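Local coordinates for uncharacterized protein (Vibrio parahaemolyticus, PDB 1ZBP) that is of unknown function but belongs to the ImpE family, with a largely helical N-terminal part and a mainly beta C-terminal part, at residues Val168-Lys179 against Arg190-Leu199. Numbering follows the deposited sequence.
Sequences VPIASINTLEIK and RPVEFDIDGL
An antiparallel beta hairpin with a bulge pairs strand 173-178 with strand 189-196. E177 and E193 form a hydrogen-bonded pair, with E177 N 2.8 Å from E193 O and E193 N bonded back to E177 O. The bulge lies at N174, between the pairs I173-I196 and T175-D195. There D195 O accepts two backbone bonds, from N174 N at 3.0 Å and from T175 N. The N174 side chain reaches past the bulge to D197: ND2 donates to OD2 at 2.8 Å. It meets the carboxylate from above its plane, with the amide and carboxylate planes 52° apart. A weak bond from ND2 also reaches D195 OD2.

I173, L176, I178, V192, F194 and I196 share one face. L176 CD2 packs on F194 CB at 3.6 Å. CD1 of I196 meets V168 CG1 tip to tip, linking this face to strand 165-169 of the other sheet. The other face carries T175, E177, E193 and D195. The E177 and E193 side chains run side by side, pointing the same way. E177 OE2 and E193 OE1, both acceptors, lie 3.2 Å apart without a hydrogen bond. Their like charges probably repel, and E203 adds another acid near E193. K179 NZ stays beyond salt-bridge range of E193.

At the far end, R190 bends at chi2 and chi3 (71° and 64°), bringing NH2 to K179 O at 3.0 Å, in the guanidinium plane. NE and NH1 donate to E186 O and S187 O in the loop between the strands. Two successive amides on one carbonyl mark a classic beta bulge, here in a hairpin whose strand 173-178 is flanked on its other side by strand 257-260.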
loop_
_atom_site.group_PDB
_atom_site.type_symbol
_atom_site.label_atom_id
_atom_site.label_comp_id
_atom_site.label_asym_id
_atom_site.label_seq_id
_atom_site.Cartn_x
_atom_site.Cartn_y
_atom_site.Cartn_z
ATOM N N VAL A 168 -5.010 -1.111 9.438
ATOM C CA VAL A 168 -6.256 -0.716 10.055
ATOM C C VAL A 168 -7.446 -1.515 9.559
ATOM O O VAL A 168 -7.695 -1.613 8.353
ATOM C CB VAL A 168 -6.504 0.785 9.813
ATOM C CG1 VAL A 168 -7.842 1.194 10.367
ATOM C CG2 VAL A 168 -5.374 1.587 10.461
ATOM N N PRO A 169 -8.185 -2.120 10.496
ATOM C CA PRO A 169 -9.372 -2.931 10.215
ATOM C C PRO A 169 -10.358 -2.118 9.390
ATOM O O PRO A 169 -10.674 -0.996 9.754
ATOM C CB PRO A 169 -9.924 -3.235 11.611
ATOM C CG PRO A 169 -8.697 -3.310 12.433
ATOM C CD PRO A 169 -7.890 -2.119 11.938
ATOM N N ILE A 170 -10.814 -2.673 8.271
ATOM C CA ILE A 170 -11.775 -1.982 7.428
ATOM C C ILE A 170 -12.986 -1.637 8.305
ATOM O O ILE A 170 -13.588 -0.574 8.156
ATOM C CB ILE A 170 -12.195 -2.863 6.228
ATOM C CG1 ILE A 170 -10.988 -3.075 5.319
ATOM C CG2 ILE A 170 -13.341 -2.206 5.463
ATOM C CD1 ILE A 170 -11.254 -4.035 4.165
ATOM N N ALA A 171 -13.301 -2.529 9.243
ATOM C CA ALA A 171 -14.420 -2.347 10.178
ATOM C C ALA A 171 -14.276 -1.106 11.067
ATOM O O ALA A 171 -15.268 -0.586 11.599
ATOM C CB ALA A 171 -14.570 -3.582 11.054
ATOM N N SER A 172 -13.039 -0.643 11.235
ATOM C CA SER A 172 -12.755 0.540 12.048
ATOM C C SER A 172 -12.899 1.828 11.248
ATOM O O SER A 172 -12.753 2.910 11.796
ATOM C CB SER A 172 -11.331 0.468 12.612
ATOM O OG SER A 172 -11.247 -0.425 13.713
ATOM N N ILE A 173 -13.187 1.717 9.956
ATOM C CA ILE A 173 -13.319 2.901 9.112
ATOM C C ILE A 173 -14.715 3.503 9.144
ATOM O O ILE A 173 -15.711 2.792 9.005
ATOM C CB ILE A 173 -12.981 2.590 7.625
ATOM C CG1 ILE A 173 -11.514 2.172 7.481
ATOM C CG2 ILE A 173 -13.271 3.805 6.771
ATOM C CD1 ILE A 173 -11.182 1.550 6.140
ATOM N N ASN A 174 -14.767 4.824 9.321
ATOM C CA ASN A 174 -16.013 5.579 9.322
ATOM C C ASN A 174 -16.132 6.262 7.944
ATOM O O ASN A 174 -17.136 6.106 7.254
ATOM C CB ASN A 174 -16.014 6.623 10.441
ATOM C CG ASN A 174 -15.878 6.004 11.837
ATOM O OD1 ASN A 174 -16.612 5.081 12.211
ATOM N ND2 ASN A 174 -14.937 6.526 12.612
ATOM N N THR A 175 -15.122 7.029 7.546
ATOM C CA THR A 175 -15.137 7.652 6.225
ATOM C C THR A 175 -13.774 7.412 5.587
ATOM O O THR A 175 -12.767 7.293 6.285
ATOM C CB THR A 175 -15.389 9.192 6.266
ATOM O OG1 THR A 175 -14.429 9.811 7.129
ATOM C CG2 THR A 175 -16.815 9.509 6.747
ATOM N N LEU A 176 -13.731 7.322 4.263
ATOM C CA LEU A 176 -12.449 7.117 3.580
ATOM C C LEU A 176 -12.557 7.766 2.215
ATOM O O LEU A 176 -13.570 7.637 1.535
ATOM C CB LEU A 176 -12.135 5.614 3.442
ATOM C CG LEU A 176 -10.736 5.139 3.016
ATOM C CD1 LEU A 176 -10.623 5.201 1.532
ATOM C CD2 LEU A 176 -9.645 5.973 3.687
ATOM N N GLU A 177 -11.523 8.490 1.824
ATOM C CA GLU A 177 -11.534 9.147 0.532
ATOM C C GLU A 177 -10.202 8.925 -0.159
ATOM O O GLU A 177 -9.139 9.231 0.393
ATOM C CB GLU A 177 -11.798 10.648 0.697
ATOM C CG GLU A 177 -11.830 11.437 -0.619
ATOM C CD GLU A 177 -11.703 12.953 -0.428
ATOM O OE1 GLU A 177 -11.639 13.674 -1.458
ATOM O OE2 GLU A 177 -11.661 13.423 0.742
ATOM N N ILE A 178 -10.262 8.374 -1.364
ATOM C CA ILE A 178 -9.053 8.127 -2.131
ATOM C C ILE A 178 -8.964 9.202 -3.201
ATOM O O ILE A 178 -9.834 9.312 -4.060
ATOM C CB ILE A 178 -9.095 6.748 -2.778
ATOM C CG1 ILE A 178 -9.417 5.701 -1.706
ATOM C CG2 ILE A 178 -7.747 6.432 -3.422
ATOM C CD1 ILE A 178 -9.467 4.298 -2.231
ATOM N N LYS A 179 -7.912 10.005 -3.124
ATOM C CA LYS A 179 -7.709 11.095 -4.056
ATOM C C LYS A 179 -7.132 10.617 -5.373
ATOM O O LYS A 179 -6.707 9.468 -5.508
ATOM C CB LYS A 179 -6.811 12.174 -3.416
ATOM C CG LYS A 179 -7.569 13.114 -2.468
ATOM C CD LYS A 179 -6.696 13.660 -1.332
ATOM C CE LYS A 179 -5.412 14.336 -1.838
ATOM N NZ LYS A 179 -4.579 14.970 -0.747
ATOM N N ARG A 190 -1.150 6.436 -2.966
ATOM C CA ARG A 190 -2.182 7.463 -3.063
ATOM C C ARG A 190 -2.548 8.203 -1.789
ATOM O O ARG A 190 -2.725 7.605 -0.726
ATOM C CB ARG A 190 -3.448 6.842 -3.669
ATOM C CG ARG A 190 -4.388 7.826 -4.387
ATOM C CD ARG A 190 -3.813 8.333 -5.714
ATOM N NE ARG A 190 -3.645 7.253 -6.682
ATOM C CZ ARG A 190 -4.653 6.614 -7.269
ATOM N NH1 ARG A 190 -4.408 5.640 -8.141
ATOM N NH2 ARG A 190 -5.904 6.968 -6.998
ATOM N N PRO A 191 -2.665 9.538 -1.885
ATOM C CA PRO A 191 -3.022 10.344 -0.722
ATOM C C PRO A 191 -4.462 10.021 -0.364
ATOM O O PRO A 191 -5.312 9.875 -1.248
ATOM C CB PRO A 191 -2.859 11.776 -1.230
ATOM C CG PRO A 191 -1.772 11.638 -2.285
ATOM C CD PRO A 191 -2.235 10.394 -3.002
ATOM N N VAL A 192 -4.737 9.867 0.923
ATOM C CA VAL A 192 -6.094 9.563 1.343
ATOM C C VAL A 192 -6.468 10.360 2.580
ATOM O O VAL A 192 -5.615 10.675 3.418
ATOM C CB VAL A 192 -6.280 8.050 1.646
ATOM C CG1 VAL A 192 -6.034 7.217 0.390
ATOM C CG2 VAL A 192 -5.349 7.618 2.757
ATOM N N GLU A 193 -7.747 10.708 2.662
ATOM C CA GLU A 193 -8.308 11.446 3.791
ATOM C C GLU A 193 -9.226 10.437 4.459
ATOM O O GLU A 193 -10.059 9.833 3.787
ATOM C CB GLU A 193 -9.153 12.634 3.311
ATOM C CG GLU A 193 -8.598 14.018 3.653
ATOM C CD GLU A 193 -8.097 14.766 2.424
ATOM O OE1 GLU A 193 -8.851 14.838 1.420
ATOM O OE2 GLU A 193 -6.957 15.291 2.472
ATOM N N PHE A 194 -9.081 10.246 5.765
ATOM C CA PHE A 194 -9.917 9.283 6.463
ATOM C C PHE A 194 -10.449 9.776 7.810
ATOM O O PHE A 194 -10.266 10.936 8.197
ATOM C CB PHE A 194 -9.127 7.991 6.673
ATOM C CG PHE A 194 -7.816 8.196 7.372
ATOM C CD1 PHE A 194 -7.769 8.476 8.733
ATOM C CD2 PHE A 194 -6.624 8.119 6.671
ATOM C CE1 PHE A 194 -6.544 8.671 9.387
ATOM C CE2 PHE A 194 -5.399 8.311 7.314
ATOM C CZ PHE A 194 -5.359 8.588 8.668
ATOM N N ASP A 195 -11.124 8.866 8.504
ATOM C CA ASP A 195 -11.709 9.094 9.819
ATOM C C ASP A 195 -11.976 7.691 10.322
ATOM O O ASP A 195 -13.027 7.120 10.048
ATOM C CB ASP A 195 -13.024 9.874 9.709
ATOM C CG ASP A 195 -13.760 9.991 11.045
ATOM O OD1 ASP A 195 -14.809 10.674 11.086
ATOM O OD2 ASP A 195 -13.303 9.405 12.053
ATOM N N ILE A 196 -11.004 7.124 11.027
ATOM C CA ILE A 196 -11.147 5.773 11.547
ATOM C C ILE A 196 -11.094 5.789 13.072
ATOM O O ILE A 196 -10.474 6.666 13.677
ATOM C CB ILE A 196 -10.034 4.819 10.995
ATOM C CG1 ILE A 196 -8.745 4.996 11.778
ATOM C CG2 ILE A 196 -9.740 5.135 9.519
ATOM C CD1 ILE A 196 -8.220 3.707 12.364
ATOM N N ASP A 197 -11.751 4.811 13.681
ATOM C CA ASP A 197 -11.771 4.674 15.127
ATOM C C ASP A 197 -10.351 4.427 15.605
ATOM O O ASP A 197 -9.657 3.562 15.070
ATOM C CB ASP A 197 -12.668 3.498 15.512
ATOM C CG ASP A 197 -14.088 3.671 15.012
ATOM O OD1 ASP A 197 -14.817 2.658 14.880
ATOM O OD2 ASP A 197 -14.471 4.836 14.764
ATOM N N GLY A 198 -9.916 5.192 16.602
ATOM C CA GLY A 198 -8.574 5.014 17.128
ATOM C C GLY A 198 -7.550 5.996 16.582
ATOM O O GLY A 198 -6.403 6.018 17.045
ATOM N N LEU A 199 -7.958 6.800 15.599
ATOM C CA LEU A 199 -7.075 7.797 14.987
ATOM C C LEU A 199 -7.825 9.101 14.705
ATOM O O LEU A 199 -7.206 10.140 14.478
ATOM C CB LEU A 199 -6.485 7.264 13.675
ATOM C CG LEU A 199 -5.628 5.993 13.736
ATOM C CD1 LEU A 199 -5.259 5.543 12.329
ATOM C CD2 LEU A 199 -4.390 6.256 14.565
#